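Local coordinates for twitching motility protein PilT (Aquifex aeolicus, PDB 2EYU) that probably converts ATP hydrolysis into the retraction of type IV pili, acting as the motor behind twitching motility, at residues D89-A94 against I102-M107; E111-A116 against D144-N149. The protein carries 1 engineered substitution. All coordinates share one frame; numbering follows the deposited sequence.

Contact 1 and contact 2 are joined through helix 110-121, which follows strand 101-104 in the chain; their centres lie about 14 Å apart. Three short approaches document the link. Met107, a selenomethionine, places CB 3.5 Å from CG2 of Val113, Val104 CG2 comes within 3.6 Å of Thr112 CG2, and Leu91 CD1 lies 3.6 Å from the backbone O of Thr112. Beyond the end of the contact 1 strand, Glu106 makes a long, weak ion pair with Lys38, a residue of the probable P-loop (Walker A). This is consistent with the 102-107 segment lying near the presumed nucleotide site, whereas contact 2 continues the packing outward to the loop at 144-149.

Contact 1. Residues D89-A94 against I102-M107; sequences DALRAA and IFVGEM
Leu91 and Ala94 of helix 87-97 meet Ile102 and Val104 of strand 101-104 in a wholly apolar contact. The leucine divides its two methyls between the strand residues: CD2 packs 3.8 Å from Ile102 CD1 and 4.0 Å from CG1 of the same isoleucine, while CD1 lies 4.0 Å from Val104 CG2. Its end thus bridges two residues that point from the same side of the strand. In Ile102, CG1 stands anti to the backbone N (chi1 174°), which directs it toward the helix, and chi2 of 112° then sets CD1 between Leu91 CD2 and Ala94 CB. There the packing is tight, since Ala94 CB is 3.3 Å from Ile102 CD1, closer than ordinary van der Waals contact. The buried area is small, 165 Å² summed over both sides, and all four touching residues are buried.

The backbones follow the usual helix-on-sheet relation, the short helix and strand axes running nearly antiparallel at 173° and approaching to 10.0 Å.

This geometry fits a beta-alpha-beta crossover of a P-loop NTPase: helix 87-97 follows strand 74-79 and leads into strand 101-104, which runs parallel to strand 74-79, with strand 56-61 between the two in the sheet. Leu91 touches Ile60 and Ala94 touches Ile58 of that middle strand. Phe103 points to the other side of the sheet, against Ile42 and Ile46 of helix 38-52, while backbone hydrogen bonds tie strand 101-104 to strands 56-61 and 125-130.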
loop_
_atom_site.group_PDB
_atom_site.type_symbol
_atom_site.label_atom_id
_atom_site.label_comp_id
_atom_site.label_asym_id
_atom_site.label_seq_id
_atom_site.Cartn_x
_atom_site.Cartn_y
_atom_site.Cartn_z
ATOM N N ASP A 89 -18.699 4.315 9.399
ATOM C CA ASP A 89 -19.784 5.240 9.109
ATOM C C ASP A 89 -19.537 6.026 7.822
ATOM O O ASP A 89 -20.250 5.836 6.842
ATOM C CB ASP A 89 -19.972 6.237 10.258
ATOM C CG ASP A 89 -21.430 6.656 10.375
ATOM O OD1 ASP A 89 -21.708 7.872 10.292
ATOM O OD2 ASP A 89 -22.281 5.767 10.543
ATOM N N ALA A 90 -18.515 6.863 7.872
ATOM C CA ALA A 90 -18.054 7.686 6.773
ATOM C C ALA A 90 -17.737 6.877 5.531
ATOM O O ALA A 90 -17.854 7.297 4.376
ATOM C CB ALA A 90 -16.786 8.427 7.186
ATOM N N LEU A 91 -17.275 5.639 5.749
ATOM C CA LEU A 91 -16.910 4.933 4.505
ATOM C C LEU A 91 -18.180 4.597 3.739
ATOM O O LEU A 91 -18.325 4.868 2.544
ATOM C CB LEU A 91 -16.077 3.723 4.860
ATOM C CG LEU A 91 -14.818 3.442 4.048
ATOM C CD1 LEU A 91 -14.261 2.079 4.444
ATOM C CD2 LEU A 91 -15.103 3.505 2.557
ATOM N N ARG A 92 -19.149 4.004 4.441
ATOM C CA ARG A 92 -20.380 3.629 3.746
ATOM C C ARG A 92 -21.114 4.834 3.170
ATOM O O ARG A 92 -21.888 4.694 2.219
ATOM C CB ARG A 92 -21.293 2.818 4.672
ATOM C CG ARG A 92 -21.610 1.437 4.102
ATOM C CD ARG A 92 -22.321 0.569 5.137
ATOM N NE ARG A 92 -23.714 0.978 5.295
ATOM C CZ ARG A 92 -24.686 0.264 5.845
ATOM N NH1 ARG A 92 -24.457 -0.950 6.329
ATOM N NH2 ARG A 92 -25.925 0.750 5.927
ATOM N N ALA A 93 -20.882 6.018 3.708
ATOM C CA ALA A 93 -21.444 7.267 3.200
ATOM C C ALA A 93 -20.758 7.716 1.926
ATOM O O ALA A 93 -21.363 8.071 0.914
ATOM C CB ALA A 93 -21.348 8.332 4.290
ATOM N N ALA A 94 -19.420 7.708 1.874
ATOM C CA ALA A 94 -18.771 7.939 0.581
ATOM C C ALA A 94 -19.206 6.930 -0.472
ATOM O O ALA A 94 -19.315 7.194 -1.672
ATOM C CB ALA A 94 -17.259 7.847 0.750
ATOM N N ILE A 102 -11.611 6.293 -3.362
ATOM C CA ILE A 102 -11.785 6.594 -1.946
ATOM C C ILE A 102 -10.480 6.298 -1.211
ATOM O O ILE A 102 -9.852 5.280 -1.500
ATOM C CB ILE A 102 -12.843 5.749 -1.233
ATOM C CG1 ILE A 102 -12.907 5.995 0.277
ATOM C CG2 ILE A 102 -12.587 4.282 -1.502
ATOM C CD1 ILE A 102 -14.175 6.680 0.740
ATOM N N PHE A 103 -10.091 7.134 -0.252
ATOM C CA PHE A 103 -8.911 6.738 0.546
ATOM C C PHE A 103 -9.416 6.581 1.980
ATOM O O PHE A 103 -9.978 7.551 2.488
ATOM C CB PHE A 103 -7.796 7.750 0.350
ATOM C CG PHE A 103 -6.658 7.719 1.359
ATOM C CD1 PHE A 103 -6.126 6.544 1.847
ATOM C CD2 PHE A 103 -6.134 8.922 1.822
ATOM C CE1 PHE A 103 -5.095 6.543 2.776
ATOM C CE2 PHE A 103 -5.108 8.933 2.746
ATOM C CZ PHE A 103 -4.598 7.748 3.233
ATOM N N VAL A 104 -9.242 5.403 2.557
ATOM C CA VAL A 104 -9.574 5.052 3.924
ATOM C C VAL A 104 -8.299 5.016 4.771
ATOM O O VAL A 104 -7.454 4.122 4.665
ATOM C CB VAL A 104 -10.290 3.700 4.053
ATOM C CG1 VAL A 104 -9.461 2.552 3.513
ATOM C CG2 VAL A 104 -10.660 3.437 5.507
ATOM N N GLY A 105 -8.175 6.026 5.618
ATOM C CA GLY A 105 -6.961 6.269 6.365
ATOM C C GLY A 105 -6.466 5.071 7.139
ATOM O O GLY A 105 -5.268 4.803 7.246
ATOM N N GLU A 106 -7.386 4.317 7.731
ATOM C CA GLU A 106 -6.959 3.182 8.542
ATOM C C GLU A 106 -8.095 2.176 8.669
ATOM O O GLU A 106 -9.243 2.592 8.809
ATOM C CB GLU A 106 -6.510 3.634 9.930
ATOM C CG GLU A 106 -5.345 2.864 10.524
ATOM C CD GLU A 106 -4.238 2.526 9.550
ATOM O OE1 GLU A 106 -3.719 1.390 9.602
ATOM O OE2 GLU A 106 -3.855 3.385 8.726
HETATM N N MSE A 107 -7.718 0.913 8.608
HETATM C CA MSE A 107 -8.600 -0.219 8.820
HETATM C C MSE A 107 -8.103 -1.025 10.028
HETATM O O MSE A 107 -7.329 -1.965 9.844
HETATM C CB MSE A 107 -8.671 -1.119 7.589
HETATM C CG MSE A 107 -7.380 -1.146 6.786
HETATM SE SE MSE A 107 -7.339 0.191 5.394
HETATM C CE MSE A 107 -8.944 -0.531 4.600
#

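Contact 2. Residues E111-A116 against D144-N149; sequences ETVETA and DIFPLN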
loop_
_atom_site.group_PDB
_atom_site.type_symbol
_atom_site.label_atom_id
_atom_site.label_comp_id
_atom_site.label_asym_id
_atom_site.label_seq_id
_atom_site.Cartn_x
_atom_site.Cartn_y
_atom_site.Cartn_z
ATOM N N GLU A 111 -15.414 -3.894 10.464
ATOM C CA GLU A 111 -16.428 -3.199 9.674
ATOM C C GLU A 111 -15.809 -2.358 8.565
ATOM O O GLU A 111 -16.351 -2.328 7.455
ATOM C CB GLU A 111 -17.312 -2.332 10.582
ATOM C CG GLU A 111 -17.769 -3.066 11.837
ATOM C CD GLU A 111 -17.712 -2.212 13.089
ATOM O OE1 GLU A 111 -18.607 -1.354 13.267
ATOM O OE2 GLU A 111 -16.771 -2.390 13.899
ATOM N N THR A 112 -14.711 -1.671 8.847
ATOM C CA THR A 112 -14.065 -0.783 7.896
ATOM C C THR A 112 -13.505 -1.598 6.736
ATOM O O THR A 112 -13.693 -1.317 5.563
ATOM C CB THR A 112 -12.851 -0.033 8.477
ATOM O OG1 THR A 112 -13.268 0.821 9.540
ATOM C CG2 THR A 112 -12.226 0.843 7.387
ATOM N N VAL A 113 -12.782 -2.632 7.158
ATOM C CA VAL A 113 -12.163 -3.547 6.213
ATOM C C VAL A 113 -13.181 -4.193 5.275
ATOM O O VAL A 113 -12.979 -4.307 4.064
ATOM C CB VAL A 113 -11.450 -4.675 6.977
ATOM C CG1 VAL A 113 -10.889 -5.655 5.957
ATOM C CG2 VAL A 113 -10.337 -4.152 7.860
ATOM N N GLU A 114 -14.289 -4.660 5.851
ATOM C CA GLU A 114 -15.335 -5.284 5.037
ATOM C C GLU A 114 -15.924 -4.249 4.097
ATOM O O GLU A 114 -16.217 -4.467 2.918
ATOM C CB GLU A 114 -16.435 -5.909 5.894
ATOM C CG GLU A 114 -16.970 -7.221 5.361
ATOM C CD GLU A 114 -17.414 -7.184 3.915
ATOM O OE1 GLU A 114 -16.565 -7.293 3.002
ATOM O OE2 GLU A 114 -18.634 -7.060 3.675
ATOM N N THR A 115 -16.105 -3.023 4.590
ATOM C CA THR A 115 -16.662 -2.064 3.630
ATOM C C THR A 115 -15.629 -1.754 2.556
ATOM O O THR A 115 -15.987 -1.606 1.386
ATOM C CB THR A 115 -17.145 -0.764 4.290
ATOM O OG1 THR A 115 -18.047 -1.060 5.362
ATOM C CG2 THR A 115 -17.930 0.058 3.281
ATOM N N ALA A 116 -14.350 -1.654 2.927
ATOM C CA ALA A 116 -13.345 -1.369 1.926
ATOM C C ALA A 116 -13.352 -2.401 0.790
ATOM O O ALA A 116 -13.188 -2.009 -0.360
ATOM C CB ALA A 116 -11.938 -1.382 2.503
ATOM N N ASP A 144 -6.954 -12.357 8.626
ATOM C CA ASP A 144 -7.038 -12.902 9.974
ATOM C C ASP A 144 -7.963 -12.101 10.863
ATOM O O ASP A 144 -8.470 -12.487 11.909
ATOM C CB ASP A 144 -5.643 -12.929 10.623
ATOM C CG ASP A 144 -4.948 -14.267 10.480
ATOM O OD1 ASP A 144 -4.408 -14.528 9.384
ATOM O OD2 ASP A 144 -4.943 -15.030 11.469
ATOM N N ILE A 145 -8.213 -10.852 10.443
ATOM C CA ILE A 145 -9.098 -10.095 11.346
ATOM C C ILE A 145 -10.501 -10.674 11.256
ATOM O O ILE A 145 -11.286 -10.466 12.171
ATOM C CB ILE A 145 -9.038 -8.609 11.008
ATOM C CG1 ILE A 145 -9.482 -8.263 9.589
ATOM C CG2 ILE A 145 -7.625 -8.091 11.270
ATOM C CD1 ILE A 145 -8.513 -7.368 8.850
ATOM N N PHE A 146 -10.798 -11.408 10.187
ATOM C CA PHE A 146 -12.101 -12.033 9.987
ATOM C C PHE A 146 -12.328 -13.332 10.739
ATOM O O PHE A 146 -11.383 -14.019 11.112
ATOM C CB PHE A 146 -12.261 -12.312 8.477
ATOM C CG PHE A 146 -12.633 -11.034 7.741
ATOM C CD1 PHE A 146 -11.648 -10.180 7.283
ATOM C CD2 PHE A 146 -13.953 -10.695 7.518
ATOM C CE1 PHE A 146 -11.973 -9.022 6.619
ATOM C CE2 PHE A 146 -14.282 -9.534 6.850
ATOM C CZ PHE A 146 -13.294 -8.694 6.402
ATOM N N PRO A 147 -13.578 -13.703 11.001
ATOM C CA PRO A 147 -13.825 -15.004 11.636
ATOM C C PRO A 147 -13.424 -16.135 10.688
ATOM O O PRO A 147 -13.613 -15.995 9.478
ATOM C CB PRO A 147 -15.332 -15.030 11.893
ATOM C CG PRO A 147 -15.813 -13.646 11.652
ATOM C CD PRO A 147 -14.811 -12.944 10.778
ATOM N N LEU A 148 -12.879 -17.176 11.284
ATOM C CA LEU A 148 -12.289 -18.346 10.680
ATOM C C LEU A 148 -13.083 -18.743 9.429
ATOM O O LEU A 148 -12.512 -18.824 8.344
ATOM C CB LEU A 148 -12.242 -19.510 11.672
ATOM C CG LEU A 148 -10.865 -20.022 12.075
ATOM C CD1 LEU A 148 -10.500 -19.532 13.475
ATOM C CD2 LEU A 148 -10.795 -21.541 12.012
ATOM N N ASN A 149 -14.364 -18.948 9.633
ATOM C CA ASN A 149 -15.355 -19.359 8.646
ATOM C C ASN A 149 -15.501 -18.375 7.497
ATOM O O ASN A 149 -16.128 -18.666 6.468
ATOM C CB ASN A 149 -16.695 -19.562 9.362
ATOM C CG ASN A 149 -16.928 -18.610 10.519
ATOM O OD1 ASN A 149 -16.291 -18.656 11.580
ATOM N ND2 ASN A 149 -17.902 -17.727 10.287
#
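Val113 touches both Ile145 and Phe146. CG2 is the methyl nearer to Ile145 CD1, meeting it tip to tip at 3.8 Å. CG1, anti to the backbone N (chi1 177°), goes mainly to the edge of the Phe146 ring, 3.6 Å from CE1, and also lies near that Ile145 CD1. A second group reaches the ring rim: Glu114 CG lies in the ring plane, 3.8 Å from Phe146 CE2. Helix 110-121 is therefore met by the edge of the phenyl group, with CZ lying between the two points of approach. Leu110 and Leu117 of the same helix also touch this ring.

The charge pairing lies within helix 110-121. Glu114 turns its carboxylate 62° from the ring plane, and its OE2 forms a salt bridge with Arg118, so the methylene CG serves the apolar contact while the charge is paired along the helix.

Cutting Phe146 back to an alanine is likely to remove the edge contacts of Val113 CG1 and Glu114 CG and leave Leu110 and Leu117 without their aromatic neighbour. Helix 110-121 follows core strand 101-104 of the P-loop NTPase sheet, and the loop between helices 135-144 and 151-161 packs on it. Chemically, the two meet by hydrocarbon contact, and only the aliphatic part of the glutamate takes part, which implies close fit more than directional bonding.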